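Local coordinates for BH0493 protein (Bacillus halodurans C-125, PDB 2QEE) that binds zinc and is a putative amidohydrolase that probably carries out its chemistry at a metal centre, at residues Met144-Asp147 against Asn152-Ile155; Asn146-Asp151 against Glu215-Val220; Glu82-Lys87 against Glu93-Val98; Arg59-Ser64 against Ala77-Glu82; Asn307-Val312 against Met344-Thr349. All coordinates share one frame; numbering follows the deposited sequence.

Contact 1 (Met144-Asp147 against Asn152-Ile155); sequences MTND and NERI
E153 reaches from helix 151-158 with its carboxylate and closes on the backbone of T145-D147. D147 N donates to E153 OE2 over 2.9 Å, in an almost straight bond (176° at the hydrogen). The amide comes in on the syn side of that oxygen, tilted 34° out of the carboxylate plane. The other oxygen is used as well: a water donates both to E153 OE1 at 2.8 Å and to T145 O at 2.7 Å, so the two oxygens grip the loop on the two peptide groups either side of N146, one directly and one through the bridge. D147 CB packs 3.9 Å from E153 OE1. With CG anti to the carbonyl carbon (chi1 -62°) and the chain extended beyond, E153 spans the gap between helix and loop. The motif is a strand-to-helix connection, strand 139-143 running through this loop into helix 151-158, whose N-cap is D150; E153 lies in the first turn, where the helix end would probably ease its negative charge. The two acidic groups stay apart, D147 OD2 lying 5.2 Å from E153 OE1; D147 OD2 pairs with R172 in a salt bridge, while D147 OD1 accepts from F149 N. Further out, T145 OG1 is hydrogen-bonded to T29 O, and the T145 side chain lies about 3 Å from that of H28 and about 5 Å from the bound zinc ion.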
# COMPACT_ATOMS: atom_id res chain seq x y z
N MET C 144 -0.58 -31.14 -1.18
CA MET C 144 -1.96 -31.15 -1.63
C MET C 144 -2.85 -30.41 -0.66
O MET C 144 -2.42 -30.04 0.47
CB MET C 144 -2.42 -32.66 -1.71
CG MET C 144 -1.56 -33.48 -2.72
SD MET C 144 -2.28 -35.20 -2.82
CE MET C 144 -1.74 -35.81 -1.25
N THR C 145 -4.14 -30.27 -1.03
CA THR C 145 -5.20 -29.87 -0.11
C THR C 145 -6.21 -31.06 -0.02
O THR C 145 -6.86 -31.35 -1.02
CB THR C 145 -5.91 -28.63 -0.65
OG1 THR C 145 -4.99 -27.52 -0.57
CG2 THR C 145 -7.12 -28.31 0.20
N ASN C 146 -6.22 -31.73 1.12
CA ASN C 146 -6.96 -32.99 1.28
C ASN C 146 -8.14 -32.80 2.22
O ASN C 146 -7.99 -32.56 3.43
CB ASN C 146 -5.99 -34.06 1.76
CG ASN C 146 -4.82 -34.22 0.80
OD1 ASN C 146 -3.71 -33.83 1.13
ND2 ASN C 146 -5.09 -34.72 -0.41
N ASP C 147 -9.33 -32.94 1.62
CA ASP C 147 -10.57 -32.61 2.29
C ASP C 147 -11.40 -33.88 2.55
O ASP C 147 -12.00 -34.42 1.62
CB ASP C 147 -11.39 -31.67 1.44
CG ASP C 147 -12.63 -31.16 2.16
OD1 ASP C 147 -12.95 -31.67 3.25
OD2 ASP C 147 -13.25 -30.21 1.66
N ASN C 152 -15.66 -37.57 -3.17
CA ASN C 152 -14.77 -38.03 -4.21
C ASN C 152 -13.27 -38.06 -3.86
O ASN C 152 -12.47 -38.69 -4.56
CB ASN C 152 -15.00 -37.25 -5.49
CG ASN C 152 -14.09 -37.72 -6.62
OD1 ASN C 152 -13.13 -37.05 -6.95
ND2 ASN C 152 -14.36 -38.92 -7.16
N GLU C 153 -12.87 -37.39 -2.79
CA GLU C 153 -11.51 -37.55 -2.33
C GLU C 153 -11.45 -38.61 -1.24
O GLU C 153 -10.52 -39.41 -1.18
CB GLU C 153 -10.97 -36.24 -1.75
CG GLU C 153 -10.87 -35.05 -2.69
CD GLU C 153 -10.31 -33.84 -1.96
OE1 GLU C 153 -10.80 -32.69 -2.25
OE2 GLU C 153 -9.41 -34.07 -1.07
N ARG C 154 -12.43 -38.57 -0.34
CA ARG C 154 -12.46 -39.45 0.83
C ARG C 154 -12.29 -40.94 0.40
O ARG C 154 -11.57 -41.70 1.05
CB ARG C 154 -13.74 -39.22 1.67
CG ARG C 154 -13.64 -39.84 3.08
CD ARG C 154 -14.79 -39.45 4.04
NE ARG C 154 -16.08 -39.85 3.51
CZ ARG C 154 -16.83 -39.06 2.76
NH1 ARG C 154 -16.40 -37.84 2.45
NH2 ARG C 154 -18.01 -39.48 2.31
N ILE C 155 -12.88 -41.29 -0.74
CA ILE C 155 -12.88 -42.68 -1.27
C ILE C 155 -11.48 -43.29 -1.42
O ILE C 155 -11.19 -44.39 -0.88
CB ILE C 155 -13.66 -42.77 -2.61
CG1 ILE C 155 -15.15 -42.51 -2.35
CG2 ILE C 155 -13.51 -44.16 -3.21
CD1 ILE C 155 -16.10 -42.66 -3.58
O HOH W 1 -9.28 -30.45 -1.73

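Contact 2 (Asn146-Asp151 against Glu215-Val220); sequences NDPFDD and ERMDPV
N146 meets M217 through its CB, which lies 3.6 Å from M217 CE and 3.7 Å from M217 SD; the thioether end rests against the aliphatic root of the asparagine. The amide end has other work, N146 OD1 accepting from A170 N. M217 CE also comes within 4.0 Å of N146 O. Next in the chain, D147 points away from the methionine and organises the loop instead: D147 OD1 accepts from F149 N at 2.9 Å, an Asx turn in which the amide approaches from above the carboxylate plane, 45° out of it. A type I beta turn is laid over it, closed by D150 N to D147 O. That turn brings P148 round to face helix 200-217, its CD 4.4 Å from M217 CE, a light apolar touch at the tip of the thioether. F149 turns to another part of the same helix, its ring meeting that of F209. D150 then serves as N-cap of helix 151-158. Across the contact, M217 is the last helical residue before D218 breaks off with positive phi; extended beyond CG, its chain carries SD and CE out to N146 and P148. W157 and L171 also touch M217. Sulfur and methyl meet mostly carbon here, so burial and shape hold the loop against the helix end, while N146 OD1, D147 OD1 and D147 OD2 are taken up by A170 N, F149 N and R172.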
# COMPACT_ATOMS: atom_id res chain seq x y z
N ASN C 146 -6.22 -31.73 1.12
CA ASN C 146 -6.96 -32.99 1.28
C ASN C 146 -8.14 -32.80 2.22
O ASN C 146 -7.99 -32.56 3.43
CB ASN C 146 -5.99 -34.06 1.76
CG ASN C 146 -4.82 -34.22 0.80
OD1 ASN C 146 -3.71 -33.83 1.13
ND2 ASN C 146 -5.09 -34.72 -0.41
N ASP C 147 -9.33 -32.94 1.62
CA ASP C 147 -10.57 -32.61 2.29
C ASP C 147 -11.40 -33.88 2.55
O ASP C 147 -12.00 -34.42 1.62
CB ASP C 147 -11.39 -31.67 1.44
CG ASP C 147 -12.63 -31.16 2.16
OD1 ASP C 147 -12.95 -31.67 3.25
OD2 ASP C 147 -13.25 -30.21 1.66
N PRO C 148 -11.39 -34.35 3.80
CA PRO C 148 -12.06 -35.61 4.12
C PRO C 148 -13.58 -35.47 4.02
O PRO C 148 -14.30 -36.49 4.10
CB PRO C 148 -11.65 -35.88 5.54
CG PRO C 148 -11.24 -34.61 6.09
CD PRO C 148 -10.74 -33.77 4.97
N PHE C 149 -14.06 -34.25 3.86
CA PHE C 149 -15.49 -34.02 3.71
C PHE C 149 -15.89 -34.14 2.26
O PHE C 149 -17.08 -34.26 1.93
CB PHE C 149 -15.89 -32.68 4.30
CG PHE C 149 -15.64 -32.61 5.76
CD1 PHE C 149 -16.60 -33.03 6.66
CD2 PHE C 149 -14.43 -32.13 6.24
CE1 PHE C 149 -16.35 -32.98 8.02
CE2 PHE C 149 -14.17 -32.09 7.61
CZ PHE C 149 -15.14 -32.52 8.49
N ASP C 150 -14.92 -34.13 1.36
CA ASP C 150 -15.26 -34.35 -0.04
C ASP C 150 -15.36 -35.85 -0.38
O ASP C 150 -14.36 -36.59 -0.36
CB ASP C 150 -14.31 -33.63 -1.01
CG ASP C 150 -14.81 -33.73 -2.46
OD1 ASP C 150 -15.52 -32.81 -2.93
OD2 ASP C 150 -14.57 -34.74 -3.13
N ASP C 151 -16.57 -36.28 -0.73
CA ASP C 151 -16.84 -37.70 -1.06
C ASP C 151 -15.90 -38.30 -2.10
O ASP C 151 -15.41 -39.43 -1.93
CB ASP C 151 -18.30 -37.88 -1.51
CG ASP C 151 -19.31 -37.54 -0.43
OD1 ASP C 151 -18.96 -37.41 0.77
OD2 ASP C 151 -20.50 -37.39 -0.79
N GLU C 215 -3.66 -39.85 11.27
CA GLU C 215 -3.07 -41.17 11.15
C GLU C 215 -3.14 -41.64 9.70
O GLU C 215 -2.17 -42.14 9.13
CB GLU C 215 -3.84 -42.13 12.06
CG GLU C 215 -3.57 -43.60 11.83
CD GLU C 215 -4.26 -44.47 12.86
OE1 GLU C 215 -5.25 -44.01 13.50
OE2 GLU C 215 -3.80 -45.62 13.05
N ARG C 216 -4.30 -41.47 9.09
CA ARG C 216 -4.52 -41.87 7.73
C ARG C 216 -3.66 -41.11 6.67
O ARG C 216 -3.10 -41.72 5.73
CB ARG C 216 -6.00 -41.72 7.40
CG ARG C 216 -6.43 -42.42 6.16
CD ARG C 216 -7.98 -42.52 6.10
NE ARG C 216 -8.59 -43.43 7.10
CZ ARG C 216 -9.45 -43.06 8.05
NH1 ARG C 216 -9.83 -41.80 8.18
NH2 ARG C 216 -9.94 -43.96 8.89
N MET C 217 -3.60 -39.79 6.80
CA MET C 217 -3.05 -38.94 5.73
C MET C 217 -1.59 -38.58 5.95
O MET C 217 -0.90 -38.19 4.98
CB MET C 217 -3.83 -37.64 5.67
CG MET C 217 -5.17 -37.72 5.00
SD MET C 217 -5.88 -36.05 4.93
CE MET C 217 -7.40 -36.42 4.05
N ASP C 218 -1.15 -38.64 7.20
CA ASP C 218 0.14 -38.14 7.63
C ASP C 218 0.38 -36.69 7.14
O ASP C 218 1.41 -36.39 6.56
CB ASP C 218 1.28 -39.03 7.15
CG ASP C 218 2.61 -38.66 7.79
OD1 ASP C 218 2.62 -38.01 8.88
OD2 ASP C 218 3.65 -39.00 7.21
N PRO C 219 -0.54 -35.78 7.46
CA PRO C 219 -0.48 -34.45 6.85
C PRO C 219 0.71 -33.67 7.39
O PRO C 219 1.10 -33.83 8.56
CB PRO C 219 -1.81 -33.81 7.33
CG PRO C 219 -2.03 -34.42 8.70
CD PRO C 219 -1.60 -35.88 8.48
N VAL C 220 1.28 -32.79 6.55
CA VAL C 220 2.32 -31.87 6.99
C VAL C 220 1.79 -30.69 7.80
O VAL C 220 2.53 -30.07 8.56
CB VAL C 220 3.20 -31.43 5.76
CG1 VAL C 220 3.92 -32.67 5.20
CG2 VAL C 220 2.38 -30.81 4.72

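Contact 3 (Glu82-Lys87 against Glu93-Val98); sequences EELFIK and EACRGV
C95 lies in the tight part of this contact, where its sulfur touches both L84 and F85. C95 SG is 3.8 Å from L84 CD1, and it also approaches the F85 ring, 4.5 Å from the centroid and 34° off the normal: a cysteine sulfur-aromatic contact of oblique geometry. The far end of the ring runs on along helix 93-104, F85 CZ being 3.8 Å from C95 CB and 3.9 Å from V98 CB, while F85 CE1 packs 3.6 Å from C95 O. CG of F85, anti to the carbonyl carbon (chi1 -62°), sends the ring toward that helix. Two consecutive helices joined by a short loop make up the motif; the axes of segments 82-86 and 93-98 pass 10.9 Å apart and cross at -77°, and residues 82-86 form a wider pi-type turn, K87 N to E82 O 2.9 Å. Stacking on W81 and packing against W391 of the second subunit enclose F85 further. The more open side carries exposed K87 and partly exposed R96, though their glutamate partners are buried. R96 points away from helix 73-86 and holds E93 in a salt bridge, R96 NH1 to the syn lone pair of E93 OE1, in the guanidinium plane; K87 makes a long one to E83 across its own turn.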
# COMPACT_ATOMS: atom_id res chain seq x y z
N GLU C 82 -11.41 -16.77 -27.22
CA GLU C 82 -11.83 -15.69 -28.09
C GLU C 82 -11.94 -14.33 -27.36
O GLU C 82 -11.43 -13.33 -27.86
CB GLU C 82 -13.18 -16.06 -28.75
CG GLU C 82 -13.75 -15.01 -29.66
CD GLU C 82 -12.97 -14.80 -30.97
OE1 GLU C 82 -12.10 -15.65 -31.34
OE2 GLU C 82 -13.20 -13.75 -31.60
N GLU C 83 -12.54 -14.31 -26.17
CA GLU C 83 -12.87 -13.04 -25.50
C GLU C 83 -11.64 -12.41 -24.84
O GLU C 83 -11.53 -11.20 -24.83
CB GLU C 83 -13.92 -13.25 -24.41
CG GLU C 83 -15.31 -13.74 -24.99
CD GLU C 83 -16.19 -12.59 -25.47
OE1 GLU C 83 -15.76 -11.42 -25.45
OE2 GLU C 83 -17.38 -12.83 -25.84
N LEU C 84 -10.76 -13.24 -24.29
CA LEU C 84 -9.61 -12.69 -23.50
C LEU C 84 -8.27 -12.75 -24.21
O LEU C 84 -7.31 -12.11 -23.78
CB LEU C 84 -9.47 -13.47 -22.21
CG LEU C 84 -10.61 -13.42 -21.20
CD1 LEU C 84 -10.21 -14.12 -19.96
CD2 LEU C 84 -11.12 -11.97 -20.92
N PHE C 85 -8.16 -13.54 -25.27
CA PHE C 85 -6.91 -13.60 -26.02
C PHE C 85 -7.00 -13.02 -27.42
O PHE C 85 -6.01 -12.45 -27.94
CB PHE C 85 -6.38 -15.06 -26.09
CG PHE C 85 -6.06 -15.67 -24.76
CD1 PHE C 85 -4.73 -15.93 -24.44
CD2 PHE C 85 -7.07 -16.01 -23.85
CE1 PHE C 85 -4.37 -16.47 -23.19
CE2 PHE C 85 -6.77 -16.59 -22.63
CZ PHE C 85 -5.39 -16.83 -22.30
N ILE C 86 -8.13 -13.25 -28.11
CA ILE C 86 -8.26 -12.79 -29.49
C ILE C 86 -8.84 -11.37 -29.60
O ILE C 86 -8.29 -10.52 -30.31
CB ILE C 86 -9.09 -13.84 -30.37
CG1 ILE C 86 -8.48 -15.24 -30.27
CG2 ILE C 86 -9.21 -13.42 -31.81
CD1 ILE C 86 -6.93 -15.28 -30.63
N LYS C 87 -9.94 -11.08 -28.91
CA LYS C 87 -10.63 -9.79 -29.00
C LYS C 87 -9.99 -8.70 -28.14
O LYS C 87 -10.29 -7.54 -28.34
CB LYS C 87 -12.09 -9.95 -28.51
CG LYS C 87 -12.96 -10.81 -29.51
CD LYS C 87 -14.35 -10.92 -28.86
CE LYS C 87 -15.36 -11.56 -29.78
NZ LYS C 87 -16.73 -11.22 -29.24
N GLU C 93 -2.44 -11.14 -15.61
CA GLU C 93 -1.55 -12.17 -15.09
C GLU C 93 -2.01 -13.61 -15.40
O GLU C 93 -1.19 -14.46 -15.80
CB GLU C 93 -1.36 -11.98 -13.59
CG GLU C 93 -0.56 -13.03 -12.86
CD GLU C 93 0.90 -13.24 -13.34
OE1 GLU C 93 1.45 -12.47 -14.15
OE2 GLU C 93 1.44 -14.28 -12.91
N ALA C 94 -3.31 -13.87 -15.18
CA ALA C 94 -3.87 -15.21 -15.42
C ALA C 94 -3.84 -15.59 -16.90
O ALA C 94 -3.49 -16.73 -17.26
CB ALA C 94 -5.29 -15.26 -14.84
N CYS C 95 -4.06 -14.62 -17.79
CA CYS C 95 -3.98 -14.93 -19.22
C CYS C 95 -2.51 -15.11 -19.64
O CYS C 95 -2.18 -16.08 -20.36
CB CYS C 95 -4.61 -13.83 -20.04
SG CYS C 95 -6.43 -13.78 -19.86
N ARG C 96 -1.61 -14.21 -19.20
CA ARG C 96 -0.18 -14.41 -19.43
C ARG C 96 0.23 -15.82 -18.99
O ARG C 96 1.01 -16.54 -19.72
CB ARG C 96 0.61 -13.39 -18.64
CG ARG C 96 2.13 -13.52 -18.66
CD ARG C 96 2.65 -12.81 -17.35
NE ARG C 96 4.09 -12.93 -17.30
CZ ARG C 96 4.83 -12.67 -16.23
NH1 ARG C 96 4.25 -12.29 -15.08
NH2 ARG C 96 6.14 -12.82 -16.29
N GLY C 97 -0.21 -16.21 -17.81
CA GLY C 97 0.14 -17.53 -17.29
C GLY C 97 -0.21 -18.68 -18.24
O GLY C 97 0.61 -19.58 -18.43
N VAL C 98 -1.41 -18.66 -18.84
CA VAL C 98 -1.75 -19.70 -19.84
C VAL C 98 -0.69 -19.77 -20.93
O VAL C 98 -0.23 -20.87 -21.29
CB VAL C 98 -3.17 -19.49 -20.42
CG1 VAL C 98 -3.52 -20.52 -21.55
CG2 VAL C 98 -4.25 -19.59 -19.30

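Contact 4 (Arg59-Ser64 against Ala77-Glu82); sequences RWTDVS and ADLIWE
L79 of helix 73-86 makes a small surface contact with T61 and V63 in the loop that follows helix 51-58. The forked end of the leucine does the touching: L79 CD1 lies 3.9 Å from T61 OG1, the two side chains crossing at about a right angle, while V63 meets it tip to tip, V63 CG2 4.1 Å from L79 CD1. L79 CG is anti to the backbone N (chi1 -179°), which carries both methyls out to the loop. The loop is shaped by an ST turn: T61 OG1 accepts from V63 N at 3.2 Å and 162°, and S64 just beyond is the N-cap of helix 65-70. The same hydroxyl is hydrogen-bonded to E83 OE2, one turn further along the helix from L79. With an alanine at T61, V63 N and E83 would probably lose their shared partner and the turn holding V63 against the leucine would be less fixed. Just before T61 in the chain, the R59 side chain and W60 O are hydrogen-bonded to the second subunit.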
# COMPACT_ATOMS: atom_id res chain seq x y z
N ARG C 59 -16.38 -10.17 -17.33
CA ARG C 59 -16.35 -8.70 -17.51
C ARG C 59 -16.51 -8.26 -18.94
O ARG C 59 -16.82 -7.12 -19.16
CB ARG C 59 -15.04 -8.08 -16.98
CG ARG C 59 -14.96 -8.15 -15.44
CD ARG C 59 -13.82 -7.27 -14.87
NE ARG C 59 -13.90 -5.87 -15.31
CZ ARG C 59 -14.85 -5.02 -14.88
NH1 ARG C 59 -15.73 -5.40 -13.97
NH2 ARG C 59 -14.89 -3.79 -15.34
N TRP C 60 -16.30 -9.15 -19.92
CA TRP C 60 -16.35 -8.78 -21.33
C TRP C 60 -17.51 -9.36 -22.09
O TRP C 60 -18.04 -8.71 -22.99
CB TRP C 60 -15.08 -9.25 -22.05
CG TRP C 60 -13.86 -8.36 -21.86
CD1 TRP C 60 -12.65 -8.72 -21.23
CD2 TRP C 60 -13.68 -7.02 -22.34
NE1 TRP C 60 -11.77 -7.66 -21.29
CE2 TRP C 60 -12.37 -6.61 -21.95
CE3 TRP C 60 -14.50 -6.11 -23.03
CZ2 TRP C 60 -11.88 -5.34 -22.26
CZ3 TRP C 60 -14.00 -4.85 -23.35
CH2 TRP C 60 -12.70 -4.47 -22.96
N THR C 61 -17.87 -10.59 -21.76
CA THR C 61 -18.70 -11.37 -22.69
C THR C 61 -20.17 -10.97 -22.52
O THR C 61 -20.57 -10.57 -21.44
CB THR C 61 -18.53 -12.91 -22.53
OG1 THR C 61 -19.24 -13.58 -23.58
CG2 THR C 61 -19.01 -13.41 -21.22
N ASP C 62 -20.94 -11.09 -23.61
CA ASP C 62 -22.39 -10.91 -23.53
C ASP C 62 -23.11 -12.22 -23.23
O ASP C 62 -24.31 -12.22 -22.97
CB ASP C 62 -22.92 -10.31 -24.83
CG ASP C 62 -22.20 -9.03 -25.20
OD1 ASP C 62 -22.29 -8.02 -24.45
OD2 ASP C 62 -21.50 -9.03 -26.23
N VAL C 63 -22.38 -13.34 -23.24
CA VAL C 63 -22.94 -14.62 -22.85
C VAL C 63 -23.33 -14.55 -21.36
O VAL C 63 -22.54 -14.08 -20.51
CB VAL C 63 -21.92 -15.77 -23.12
CG1 VAL C 63 -22.36 -17.10 -22.52
CG2 VAL C 63 -21.68 -15.94 -24.63
N SER C 64 -24.53 -15.01 -21.02
CA SER C 64 -24.96 -14.96 -19.62
C SER C 64 -24.23 -15.99 -18.78
O SER C 64 -23.78 -17.02 -19.28
CB SER C 64 -26.48 -15.23 -19.53
OG SER C 64 -26.73 -16.62 -19.59
N ALA C 77 -13.92 -23.03 -22.80
CA ALA C 77 -12.53 -22.72 -23.14
C ALA C 77 -12.42 -21.94 -24.45
O ALA C 77 -11.66 -20.99 -24.57
CB ALA C 77 -11.69 -23.99 -23.16
N ASP C 78 -13.19 -22.34 -25.48
CA ASP C 78 -13.26 -21.61 -26.71
C ASP C 78 -13.72 -20.14 -26.49
O ASP C 78 -13.17 -19.23 -27.11
CB ASP C 78 -14.30 -22.28 -27.65
CG ASP C 78 -13.82 -23.56 -28.28
OD1 ASP C 78 -12.60 -23.84 -28.31
OD2 ASP C 78 -14.69 -24.27 -28.83
N LEU C 79 -14.77 -19.94 -25.70
CA LEU C 79 -15.29 -18.60 -25.44
C LEU C 79 -14.18 -17.75 -24.74
O LEU C 79 -13.95 -16.58 -25.11
CB LEU C 79 -16.51 -18.68 -24.51
CG LEU C 79 -17.13 -17.30 -24.20
CD1 LEU C 79 -17.72 -16.61 -25.43
CD2 LEU C 79 -18.15 -17.38 -23.06
N ILE C 80 -13.58 -18.33 -23.71
CA ILE C 80 -12.50 -17.63 -22.91
C ILE C 80 -11.34 -17.24 -23.85
O ILE C 80 -10.88 -16.09 -23.82
CB ILE C 80 -12.09 -18.42 -21.66
CG1 ILE C 80 -13.29 -18.38 -20.67
CG2 ILE C 80 -10.75 -17.85 -21.02
CD1 ILE C 80 -13.17 -19.35 -19.48
N TRP C 81 -10.96 -18.17 -24.73
CA TRP C 81 -9.89 -17.90 -25.69
C TRP C 81 -10.24 -16.71 -26.59
O TRP C 81 -9.48 -15.75 -26.72
CB TRP C 81 -9.60 -19.15 -26.54
CG TRP C 81 -8.41 -19.01 -27.41
CD1 TRP C 81 -8.41 -18.85 -28.77
CD2 TRP C 81 -7.03 -19.09 -27.01
NE1 TRP C 81 -7.12 -18.82 -29.24
CE2 TRP C 81 -6.25 -18.98 -28.19
CE3 TRP C 81 -6.39 -19.29 -25.79
CZ2 TRP C 81 -4.85 -19.02 -28.17
CZ3 TRP C 81 -5.00 -19.33 -25.76
CH2 TRP C 81 -4.24 -19.16 -26.94
N GLU C 82 -11.41 -16.77 -27.22
CA GLU C 82 -11.83 -15.69 -28.09
C GLU C 82 -11.94 -14.33 -27.36
O GLU C 82 -11.43 -13.33 -27.86
CB GLU C 82 -13.18 -16.06 -28.75
CG GLU C 82 -13.75 -15.01 -29.66
CD GLU C 82 -12.97 -14.80 -30.97
OE1 GLU C 82 -12.10 -15.65 -31.34
OE2 GLU C 82 -13.20 -13.75 -31.60

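Contact 5 (Asn307-Val312 against Met344-Thr349); sequences NQHELV and MEMLGT
M346 crosses both H309 and V312 at about a right angle. Its chain is bent at chi3 (-83°), which turns CE back to the imidazole: M346 CE is 3.6 Å from H309 CD2. The sulfur stands 4.8 Å from the ring centroid and 45° off its normal, an oblique Met-aromatic contact. V312 CG1 is the central contact, 3.5 Å from M346 CB and 3.9 Å from L347 CG, held between the last two residues of helix 333-347 before G348 leaves it with positive phi. CG1 is anti to the backbone N of V312 (chi1 177°), directed at the other helix. An alanine in place of M346 would probably leave the H309 ring without its sulfur and methyl neighbour and open a gap beside V312 CG1. H309 NE2 is hydrogen-bonded to F329 O of the third subunit, so the imidazole likely carries its proton on NE2, and the methionine methyl lies by the CD2-NE2 bond, beside the very atom that donates to the neighbouring chain.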
# COMPACT_ATOMS: atom_id res chain seq x y z
N ASN C 307 -3.11 -5.98 4.75
CA ASN C 307 -2.58 -6.77 5.89
C ASN C 307 -1.08 -7.14 5.78
O ASN C 307 -0.52 -7.70 6.71
CB ASN C 307 -3.38 -8.10 6.06
CG ASN C 307 -4.69 -7.93 6.83
OD1 ASN C 307 -5.73 -8.43 6.37
ND2 ASN C 307 -4.67 -7.28 8.00
N GLN C 308 -0.49 -6.95 4.61
CA GLN C 308 0.80 -7.65 4.34
C GLN C 308 1.90 -7.07 5.18
O GLN C 308 2.66 -7.83 5.78
CB GLN C 308 1.20 -7.57 2.84
CG GLN C 308 0.12 -8.22 1.90
CD GLN C 308 -0.21 -9.70 2.39
OE1 GLN C 308 0.66 -10.41 2.87
NE2 GLN C 308 -1.47 -10.12 2.25
N HIS C 309 2.00 -5.73 5.27
CA HIS C 309 3.13 -5.19 6.02
C HIS C 309 3.05 -5.62 7.50
O HIS C 309 4.04 -6.04 8.12
CB HIS C 309 3.15 -3.66 5.88
CG HIS C 309 4.21 -3.02 6.73
ND1 HIS C 309 3.94 -2.61 8.01
CD2 HIS C 309 5.52 -2.79 6.52
CE1 HIS C 309 5.04 -2.11 8.55
NE2 HIS C 309 6.02 -2.21 7.67
N GLU C 310 1.86 -5.46 8.10
CA GLU C 310 1.71 -5.75 9.54
C GLU C 310 1.85 -7.26 9.81
O GLU C 310 2.33 -7.66 10.87
CB GLU C 310 0.43 -5.14 10.10
CG GLU C 310 -0.83 -5.71 9.50
CD GLU C 310 -2.11 -4.92 9.86
OE1 GLU C 310 -2.01 -3.86 10.51
OE2 GLU C 310 -3.20 -5.37 9.42
N LEU C 311 1.46 -8.09 8.83
CA LEU C 311 1.79 -9.53 8.96
C LEU C 311 3.33 -9.79 9.07
O LEU C 311 3.78 -10.61 9.91
CB LEU C 311 1.20 -10.29 7.77
CG LEU C 311 1.51 -11.80 7.73
CD1 LEU C 311 0.85 -12.49 8.97
CD2 LEU C 311 1.04 -12.38 6.43
N VAL C 312 4.11 -9.10 8.24
CA VAL C 312 5.60 -9.17 8.37
C VAL C 312 6.03 -8.72 9.73
O VAL C 312 6.86 -9.42 10.40
CB VAL C 312 6.26 -8.29 7.32
CG1 VAL C 312 7.79 -8.31 7.50
CG2 VAL C 312 5.85 -8.79 5.95
N MET C 344 11.71 -9.54 2.92
CA MET C 344 13.15 -9.75 3.01
C MET C 344 13.75 -8.63 3.83
O MET C 344 14.69 -8.86 4.56
CB MET C 344 13.77 -9.79 1.63
CG MET C 344 15.25 -10.38 1.71
SD MET C 344 15.86 -10.89 0.11
CE MET C 344 14.90 -12.42 -0.12
N GLU C 345 13.27 -7.40 3.65
CA GLU C 345 13.88 -6.27 4.44
C GLU C 345 13.74 -6.46 5.95
O GLU C 345 14.64 -6.12 6.70
CB GLU C 345 13.29 -4.89 3.97
CG GLU C 345 13.86 -4.61 2.53
CD GLU C 345 13.18 -3.49 1.76
OE1 GLU C 345 12.33 -2.72 2.33
OE2 GLU C 345 13.53 -3.42 0.54
N MET C 346 12.61 -7.04 6.41
CA MET C 346 12.34 -7.17 7.85
C MET C 346 12.60 -8.56 8.42
O MET C 346 12.60 -8.72 9.66
CB MET C 346 10.88 -6.79 8.15
CG MET C 346 10.72 -5.28 8.32
SD MET C 346 9.05 -4.81 8.74
CE MET C 346 8.42 -4.83 7.06
N LEU C 347 12.72 -9.54 7.54
CA LEU C 347 12.86 -10.95 8.00
C LEU C 347 14.09 -11.64 7.43
O LEU C 347 14.34 -12.81 7.74
CB LEU C 347 11.61 -11.77 7.62
CG LEU C 347 10.26 -11.26 8.17
CD1 LEU C 347 9.18 -12.17 7.59
CD2 LEU C 347 10.25 -11.31 9.69
N GLY C 348 14.84 -10.97 6.54
CA GLY C 348 15.98 -11.67 5.95
C GLY C 348 15.48 -12.81 5.08
O GLY C 348 14.67 -12.62 4.22
N THR C 349 15.99 -14.02 5.31
CA THR C 349 15.51 -15.18 4.57
C THR C 349 14.57 -16.08 5.41
O THR C 349 14.27 -17.24 4.99
CB THR C 349 16.69 -16.07 4.09
OG1 THR C 349 17.44 -16.45 5.24
CG2 THR C 349 17.57 -15.27 3.07

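Overall arrangement
From the N terminus, contact 4 comes first, folding residues 59-64 back on helix 73-86 around the short helix 65-70. Contact 3 follows in series from the shared residue E82 and closes the tight loop into helix 93-104; the two touch each other, and both reach the second subunit. Further on, the loops of contacts 1 and 2 overlap: contact 2 opens at residue 146 before contact 1 closes at 155, and runs far longer, to the end of helix 200-217; R154 NH1 to P148 O probably joins them. Contact 5, again in series, comes last, tying helices 308-317 and 333-347 beside the third subunit, across the chain's centre from contacts 1 and 2.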